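Local coordinates for protein thioredoxin (Bacillus cereus, PDB 3ZIT) that probably transfers electrons as a small thioredoxin- and glutaredoxin-like oxidoreductase through reversible formation of a disulfide in a CxxC motif, at residues V16-F21 with E69-L74; F32-K35 with A39-N42; T53-I58 with V62-Q67. The protein carries 1 engineered substitution. All blocks are in the same frame, centred on the assembly; numbering follows the deposited sequence.

In the fold
From the N terminus, strand 4-8 leads into helix 13-24, whose residues 16-21 form the first half of contact 1; its partner, 69-74, comes only near the C terminus, so this contact encloses the other two. Contact 2 closes a short turn between strand 30-33 and helix 38-47. After that helix, contact 3 pairs strands 55-58 and 61-64 as a hairpin at one edge of the mixed sheet. Contacts 2 and 3 follow one another without crossing and meet where Val-34 packs on Thr-53. Contacts 1 and 3 share a face of the sheet, Leu-71 and Leu-74 lying on hairpin residues, whereas helix 38-47 packs on the opposite face.

Contact 1 of 3, residues V16-F21 with E69-L74; sequences VIVKEF and EKLQQL
Phe-21 and Gln-72 make the closest meeting between helices 13-24 and 68-75. The ring, sent across by a chi1 of 171° that sets CG anti to the backbone N, presents its edge, and Phe-21 CZ lies 3.4 Å from Gln-72 CG. Gln-72 crosses it at about a right angle, with the amide plane turned 47° from the ring; Gln-72 OE1 lies in the ring plane, 4.0 Å from Phe-21 CE1. Beneath, on the side facing the sheet, the contact is buried: Val-18 CG1 touches Leu-71 CD1 at 4.0 Å, and that methyl is 4.5 Å from Phe-21 CD2. No hydrogen bond links the two segments, whose axes stay 11.9 Å apart, so side chains alone bridge them, helped by Ile-68, which touches both Val-18 and Phe-21. Gln-72, by contrast, is partly exposed and forms the more open side; Phe-66 of the second subunit packs on Phe-21. Val-18 and Leu-71 both rest on Val-56 of the central sheet. Two nearly parallel helices, crossing at -30° over one face of the sheet, are the first and last helices of the thioredoxin fold.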
loop_
_atom_site.group_PDB
_atom_site.type_symbol
_atom_site.label_atom_id
_atom_site.label_comp_id
_atom_site.label_asym_id
_atom_site.label_seq_id
_atom_site.Cartn_x
_atom_site.Cartn_y
_atom_site.Cartn_z
ATOM N N VAL B 16 6.748 2.493 3.432
ATOM C CA VAL B 16 7.128 1.537 2.371
ATOM C C VAL B 16 5.927 1.246 1.485
ATOM O O VAL B 16 6.104 1.210 0.259
ATOM C CB VAL B 16 7.630 0.200 2.982
ATOM C CG1 VAL B 16 7.778 -0.874 1.893
ATOM C CG2 VAL B 16 8.922 0.444 3.669
ATOM N N ILE B 17 4.769 1.036 2.088
ATOM C CA ILE B 17 3.552 0.793 1.333
ATOM C C ILE B 17 3.252 1.961 0.419
ATOM O O ILE B 17 2.954 1.788 -0.755
ATOM C CB ILE B 17 2.389 0.409 2.225
ATOM C CG1 ILE B 17 2.733 -0.865 2.984
ATOM C CG2 ILE B 17 1.069 0.435 1.433
ATOM C CD1 ILE B 17 1.854 -1.066 4.174
ATOM N N VAL B 18 3.342 3.184 0.928
ATOM C CA VAL B 18 3.100 4.344 0.086
ATOM C C VAL B 18 4.086 4.429 -1.045
ATOM O O VAL B 18 3.711 4.633 -2.197
ATOM C CB VAL B 18 3.095 5.635 0.964
ATOM C CG1 VAL B 18 3.209 6.902 0.058
ATOM C CG2 VAL B 18 1.811 5.664 1.741
ATOM N N LYS B 19 5.393 4.274 -0.753
ATOM C CA LYS B 19 6.376 4.361 -1.833
ATOM C C LYS B 19 6.148 3.267 -2.878
ATOM O O LYS B 19 6.224 3.537 -4.068
ATOM C CB LYS B 19 7.776 4.269 -1.261
ATOM C CG LYS B 19 8.267 5.476 -0.520
ATOM C CD LYS B 19 9.563 5.167 0.300
ATOM C CE LYS B 19 10.400 6.145 0.961
ATOM N NZ LYS B 19 11.561 5.240 1.233
ATOM N N GLU B 20 5.866 2.039 -2.450
ATOM C CA GLU B 20 5.633 0.976 -3.409
ATOM C C GLU B 20 4.410 1.192 -4.222
ATOM O O GLU B 20 4.381 0.843 -5.416
ATOM C CB GLU B 20 5.684 -0.378 -2.713
ATOM C CG GLU B 20 7.110 -0.669 -2.121
ATOM C CD GLU B 20 8.222 -0.762 -3.210
ATOM O OE1 GLU B 20 7.919 -1.395 -4.231
ATOM O OE2 GLU B 20 9.388 -0.244 -3.042
ATOM N N PHE B 21 3.345 1.721 -3.600
ATOM C CA PHE B 21 2.128 2.130 -4.315
ATOM C C PHE B 21 2.511 3.174 -5.435
ATOM O O PHE B 21 2.055 3.077 -6.550
ATOM C CB PHE B 21 1.131 2.643 -3.323
ATOM C CG PHE B 21 -0.077 3.291 -3.962
ATOM C CD1 PHE B 21 -1.110 2.433 -4.432
ATOM C CD2 PHE B 21 -0.179 4.632 -4.123
ATOM C CE1 PHE B 21 -2.234 2.899 -5.069
ATOM C CE2 PHE B 21 -1.346 5.193 -4.789
ATOM C CZ PHE B 21 -2.336 4.242 -5.195
ATOM N N GLU B 69 -6.474 6.378 -0.822
ATOM C CA GLU B 69 -7.499 6.892 -1.759
ATOM C C GLU B 69 -7.305 8.388 -2.020
ATOM O O GLU B 69 -7.438 8.834 -3.135
ATOM C CB GLU B 69 -8.925 6.552 -1.297
ATOM C CG GLU B 69 -9.220 5.068 -1.431
ATOM C CD GLU B 69 -10.657 4.674 -1.788
ATOM O OE1 GLU B 69 -11.565 4.848 -0.932
ATOM O OE2 GLU B 69 -10.912 4.177 -2.899
ATOM N N LYS B 70 -6.945 9.139 -1.006
ATOM C CA LYS B 70 -6.724 10.595 -1.194
ATOM C C LYS B 70 -5.501 10.788 -2.068
ATOM O O LYS B 70 -5.502 11.628 -2.963
ATOM C CB LYS B 70 -6.502 11.226 0.175
ATOM C CG LYS B 70 -6.233 12.688 0.133
ATOM C CD LYS B 70 -7.382 13.415 -0.265
ATOM C CE LYS B 70 -7.268 14.910 0.045
ATOM N NZ LYS B 70 -8.427 15.606 -0.484
ATOM N N LEU B 71 -4.444 10.012 -1.897
ATOM C CA LEU B 71 -3.294 10.085 -2.843
ATOM C C LEU B 71 -3.716 9.804 -4.273
ATOM O O LEU B 71 -3.283 10.510 -5.173
ATOM C CB LEU B 71 -2.241 9.114 -2.391
ATOM C CG LEU B 71 -1.467 9.300 -1.218
ATOM C CD1 LEU B 71 -0.292 8.185 -1.416
ATOM C CD2 LEU B 71 -0.791 10.615 -1.201
ATOM N N GLN B 72 -4.473 8.736 -4.452
ATOM C CA GLN B 72 -4.889 8.382 -5.778
ATOM C C GLN B 72 -5.614 9.545 -6.404
ATOM O O GLN B 72 -5.405 9.827 -7.589
ATOM C CB GLN B 72 -5.839 7.197 -5.738
ATOM C CG GLN B 72 -5.237 5.906 -5.572
ATOM C CD GLN B 72 -6.226 4.836 -5.929
ATOM O OE1 GLN B 72 -5.851 3.830 -6.482
ATOM N NE2 GLN B 72 -7.492 5.042 -5.603
ATOM N N GLN B 73 -6.577 10.158 -5.672
ATOM C CA GLN B 73 -7.347 11.257 -6.194
ATOM C C GLN B 73 -6.458 12.424 -6.587
ATOM O O GLN B 73 -6.538 12.912 -7.673
ATOM C CB GLN B 73 -8.369 11.736 -5.106
ATOM C CG GLN B 73 -9.600 10.886 -4.824
ATOM C CD GLN B 73 -10.293 11.154 -3.496
ATOM O OE1 GLN B 73 -10.265 12.260 -2.804
ATOM N NE2 GLN B 73 -11.007 10.104 -3.111
ATOM N N LEU B 74 -5.577 12.824 -5.693
ATOM C CA LEU B 74 -4.729 14.008 -5.961
ATOM C C LEU B 74 -3.714 13.791 -7.069
ATOM O O LEU B 74 -3.284 14.712 -7.707
ATOM C CB LEU B 74 -4.037 14.441 -4.682
ATOM C CG LEU B 74 -4.934 15.043 -3.625
ATOM C CD1 LEU B 74 -4.129 15.333 -2.399
ATOM C CD2 LEU B 74 -5.765 16.274 -4.087
#

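Contact 2 of 3, residues F32-K35 with A39-N42; sequences FDVK and AARN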
loop_
_atom_site.group_PDB
_atom_site.type_symbol
_atom_site.label_atom_id
_atom_site.label_comp_id
_atom_site.label_asym_id
_atom_site.label_seq_id
_atom_site.Cartn_x
_atom_site.Cartn_y
_atom_site.Cartn_z
ATOM N N PHE B 32 12.456 11.926 0.882
ATOM C CA PHE B 32 13.297 12.429 1.899
ATOM C C PHE B 32 13.161 11.557 3.122
ATOM O O PHE B 32 12.066 11.110 3.431
ATOM C CB PHE B 32 12.962 13.842 2.309
ATOM C CG PHE B 32 12.964 14.764 1.157
ATOM C CD1 PHE B 32 14.167 15.334 0.727
ATOM C CD2 PHE B 32 11.835 15.003 0.406
ATOM C CE1 PHE B 32 14.169 16.159 -0.398
ATOM C CE2 PHE B 32 11.815 15.828 -0.713
ATOM C CZ PHE B 32 13.026 16.376 -1.138
ATOM N N ASP B 33 14.276 11.329 3.834
ATOM C CA ASP B 33 14.322 10.561 5.096
ATOM C C ASP B 33 14.461 11.543 6.213
ATOM O O ASP B 33 15.483 12.182 6.332
ATOM C CB ASP B 33 15.458 9.577 5.003
ATOM C CG ASP B 33 15.585 8.696 6.250
ATOM O OD1 ASP B 33 15.399 9.173 7.334
ATOM O OD2 ASP B 33 15.969 7.490 6.054
ATOM N N VAL B 34 13.397 11.704 7.007
ATOM C CA VAL B 34 13.381 12.710 8.050
ATOM C C VAL B 34 14.225 12.368 9.243
ATOM O O VAL B 34 14.385 13.189 10.121
ATOM C CB VAL B 34 11.937 13.123 8.404
ATOM C CG1 VAL B 34 11.199 13.654 7.236
ATOM C CG2 VAL B 34 11.160 11.996 9.107
ATOM N N LYS B 35 14.715 11.122 9.358
ATOM C CA LYS B 35 15.684 10.820 10.414
ATOM C C LYS B 35 17.062 11.292 9.977
ATOM O O LYS B 35 17.833 11.784 10.778
ATOM C CB LYS B 35 15.683 9.319 10.716
ATOM C CG LYS B 35 14.507 8.822 11.521
ATOM C CD LYS B 35 14.675 9.214 12.975
ATOM C CE LYS B 35 13.558 8.519 13.795
ATOM N NZ LYS B 35 12.301 9.334 13.798
ATOM N N ALA B 39 16.878 18.973 7.516
ATOM C CA ALA B 39 16.125 19.988 6.795
ATOM C C ALA B 39 14.758 19.489 6.380
ATOM O O ALA B 39 13.725 20.155 6.494
ATOM C CB ALA B 39 16.877 20.477 5.545
ATOM N N ALA B 40 14.719 18.237 5.868
ATOM C CA ALA B 40 13.480 17.582 5.494
ATOM C C ALA B 40 12.548 17.419 6.728
ATOM O O ALA B 40 11.343 17.683 6.624
ATOM C CB ALA B 40 13.764 16.227 4.881
ATOM N N ARG B 41 13.129 17.041 7.854
ATOM C CA ARG B 41 12.344 16.921 9.083
ATOM C C ARG B 41 11.692 18.239 9.437
ATOM O O ARG B 41 10.524 18.309 9.855
ATOM C CB ARG B 41 13.237 16.393 10.192
ATOM C CG ARG B 41 12.516 16.252 11.494
ATOM C CD ARG B 41 13.504 15.881 12.549
ATOM N NE ARG B 41 12.936 15.251 13.707
ATOM C CZ ARG B 41 12.649 13.959 13.852
ATOM N NH1 ARG B 41 12.859 13.039 12.878
ATOM N NH2 ARG B 41 12.125 13.579 15.002
ATOM N N ASN B 42 12.470 19.334 9.301
ATOM C CA ASN B 42 11.922 20.647 9.627
ATOM C C ASN B 42 10.846 21.054 8.644
ATOM O O ASN B 42 9.868 21.664 9.081
ATOM C CB ASN B 42 13.092 21.639 9.652
ATOM C CG ASN B 42 13.894 21.521 10.931
ATOM O OD1 ASN B 42 13.414 20.970 11.908
ATOM N ND2 ASN B 42 15.111 22.040 10.921
#
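Val-34 lies alongside Arg-41, its CB 3.9 Å from Arg-41 CB, with the two backbones close enough for the valine to rest on the start of the arginine side chain. Its CG1 branch, beside its own backbone N, reaches the helix main chain and comes within 4.0 Å of Ala-40 C. The other branch, CG2, sits between N and the carbonyl carbon and packs on Thr-53. Two residues earlier, in strand 30-33, Phe-32 makes its closest approach through CB: Phe-32 CB meets Ala-40 CB at 3.6 Å, and the small methyl lets the helix come close. The ring itself continues past the methyl and makes a cation-pi contact with Arg-43 while also meeting Tyr-7.

Arg-41 runs out extended, with CG anti to the backbone N (chi1 179°), and passes along the carbonyl of Val-34. In the conformer described, one of two for this residue, Arg-41 NH1 donates to Val-34 O at 3.2 Å and 159°. The oxygen lies in the guanidinium plane, but the donor stands 55° above the carbonyl plane, off the lone pairs, so the long bond is probably a modest restraint. Lys-35, bent at chi2 and chi4, brings its ammonium to the guanidinium edge, a like-charge approach that depends on the same conformer; the ammonium is also hydrogen-bonded to Gln-9 OE1, which probably offsets part of the repulsion. Asp-33 OD1 accepts from Lys-35 N at 2.9 Å, forming an Asx turn that redirects the chain, while OD2 forms a salt bridge with Lys-36. This is a tight strand-to-helix connection of the thioredoxin fold, leading from outer strand 30-33 into the helix on the face opposite helices 13-24 and 68-75.

Contact 3 of 3, residues T53-I58 with V62-Q67; sequences TPTVVI and VVAGFQ
First torsions bring the methyls of Thr-55 and Val-62 together on one face of the sheet: chi1 of -72° puts Thr-55 CG2 anti to its backbone N, and 179° does the same for Val-62 CG1. These methyls meet at 3.8 Å across the diagonal of two non-hydrogen-bonded pairs, Thr-55 with Ala-64 and Val-57 with Val-62. The same threonine torsion leaves OG1 beside the backbone N, where its polar partners are Ser-50 OG and Ser-52 O.

Between those pairs lies the hydrogen-bonded pair of Val-56 and Val-63. Val-56 N donates to Val-63 O at 3.0 Å, and Val-63 N returns a bond to Val-56 O at 2.8 Å. Their side chains project to the other face, where Leu-71 covers both and Ile-58 CD1 comes to 4.4 Å from Val-63 CG2.

Beyond Ala-64 the pairing weakens. Gly-65 N approaches Pro-54 O at 2.8 Å, but the angle of only 130° makes this a weak bond, and the glycine, with positive phi, turns the chain off the strand direction. Gln-67, the N-cap residue of helix 68-75, folds back, and its NE2 donates almost straight to Ala-64 O at 2.8 Å, helping to fix the short link between strand and helix. The peptide before Pro-54 is cis, and the proline ring touches Pro-14 and Cys-15, the latter half of the Cys-12 to Cys-15 disulfide. A beta hairpin entered through a cis-proline beside the CxxC motif is a hallmark of the thioredoxin fold and its redox site.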
loop_
_atom_site.group_PDB
_atom_site.type_symbol
_atom_site.label_atom_id
_atom_site.label_comp_id
_atom_site.label_asym_id
_atom_site.label_seq_id
_atom_site.Cartn_x
_atom_site.Cartn_y
_atom_site.Cartn_z
ATOM N N THR B 53 5.302 10.303 9.497
ATOM C CA THR B 53 5.440 9.777 8.144
ATOM C C THR B 53 4.610 8.574 8.012
ATOM O O THR B 53 4.307 7.874 8.966
ATOM C CB THR B 53 6.929 9.491 7.862
ATOM O OG1 THR B 53 7.409 8.552 8.845
ATOM C CG2 THR B 53 7.765 10.757 7.921
ATOM N N PRO B 54 4.203 8.213 6.783
ATOM C CA PRO B 54 4.472 8.992 5.526
ATOM C C PRO B 54 3.628 10.276 5.535
ATOM O O PRO B 54 2.530 10.341 6.065
ATOM C CB PRO B 54 3.950 8.053 4.429
ATOM C CG PRO B 54 2.886 7.222 5.129
ATOM C CD PRO B 54 3.365 7.032 6.547
ATOM N N THR B 55 4.218 11.277 4.843
ATOM C CA THR B 55 3.490 12.473 4.455
ATOM C C THR B 55 3.876 12.716 2.996
ATOM O O THR B 55 5.082 12.625 2.679
ATOM C CB THR B 55 3.832 13.666 5.340
ATOM O OG1 THR B 55 3.213 13.428 6.636
ATOM C CG2 THR B 55 3.175 14.942 4.826
ATOM N N VAL B 56 2.913 12.996 2.134
ATOM C CA VAL B 56 3.188 13.249 0.744
ATOM C C VAL B 56 2.670 14.653 0.453
ATOM O O VAL B 56 1.575 15.012 0.895
ATOM C CB VAL B 56 2.516 12.214 -0.150
ATOM C CG1 VAL B 56 2.873 12.431 -1.622
ATOM C CG2 VAL B 56 2.940 10.798 0.251
ATOM N N VAL B 57 3.450 15.436 -0.330
ATOM C CA VAL B 57 3.059 16.782 -0.734
ATOM C C VAL B 57 2.910 16.733 -2.249
ATOM O O VAL B 57 3.845 16.382 -2.954
ATOM C CB VAL B 57 4.048 17.833 -0.253
ATOM C CG1 VAL B 57 3.492 19.198 -0.605
ATOM C CG2 VAL B 57 4.245 17.697 1.238
ATOM N N ILE B 58 1.704 17.096 -2.748
ATOM C CA ILE B 58 1.383 16.976 -4.159
ATOM C C ILE B 58 1.007 18.364 -4.649
ATOM O O ILE B 58 -0.078 18.873 -4.333
ATOM C CB ILE B 58 0.256 16.014 -4.389
ATOM C CG1 ILE B 58 0.634 14.641 -3.828
ATOM C CG2 ILE B 58 -0.095 15.934 -5.898
ATOM C CD1 ILE B 58 -0.423 13.683 -3.671
ATOM N N VAL B 62 -0.786 18.890 1.215
ATOM C CA VAL B 62 -0.255 17.961 2.188
ATOM C C VAL B 62 -1.197 16.838 2.470
ATOM O O VAL B 62 -2.364 17.064 2.826
ATOM C CB VAL B 62 0.102 18.728 3.491
ATOM C CG1 VAL B 62 0.636 17.723 4.522
ATOM C CG2 VAL B 62 1.108 19.828 3.229
ATOM N N VAL B 63 -0.750 15.614 2.286
ATOM C CA VAL B 63 -1.485 14.401 2.653
ATOM C C VAL B 63 -0.767 13.734 3.742
ATOM O O VAL B 63 0.316 13.120 3.534
ATOM C CB VAL B 63 -1.674 13.476 1.439
ATOM C CG1 VAL B 63 -2.469 12.247 1.839
ATOM C CG2 VAL B 63 -2.320 14.189 0.260
ATOM N N ALA B 64 -1.248 13.868 4.966
ATOM C CA ALA B 64 -0.587 13.376 6.153
ATOM C C ALA B 64 -1.024 11.932 6.458
ATOM O O ALA B 64 -2.232 11.599 6.450
ATOM C CB ALA B 64 -0.911 14.258 7.349
ATOM N N GLY B 65 -0.072 11.067 6.792
ATOM C CA GLY B 65 -0.370 9.745 7.214
ATOM C C GLY B 65 -0.823 8.853 6.051
ATOM O O GLY B 65 -0.633 9.133 4.868
ATOM N N PHE B 66 -1.418 7.723 6.397
ATOM C CA PHE B 66 -1.713 6.658 5.403
ATOM C C PHE B 66 -3.063 6.877 4.791
ATOM O O PHE B 66 -4.032 6.510 5.389
ATOM C CB PHE B 66 -1.594 5.302 6.091
ATOM C CG PHE B 66 -1.617 4.146 5.192
ATOM C CD1 PHE B 66 -0.507 3.895 4.437
ATOM C CD2 PHE B 66 -2.753 3.345 4.996
ATOM C CE1 PHE B 66 -0.446 2.787 3.565
ATOM C CE2 PHE B 66 -2.765 2.264 4.107
ATOM C CZ PHE B 66 -1.589 1.985 3.432
ATOM N N GLN B 67 -3.115 7.529 3.637
ATOM C CA GLN B 67 -4.363 7.914 2.976
ATOM C C GLN B 67 -4.218 7.534 1.507
ATOM O O GLN B 67 -4.027 8.420 0.629
ATOM C CB GLN B 67 -4.667 9.409 3.085
ATOM C CG GLN B 67 -4.820 9.891 4.522
ATOM C CD GLN B 67 -5.291 11.332 4.495
ATOM O OE1 GLN B 67 -6.359 11.640 3.924
ATOM N NE2 GLN B 67 -4.588 12.257 5.139
#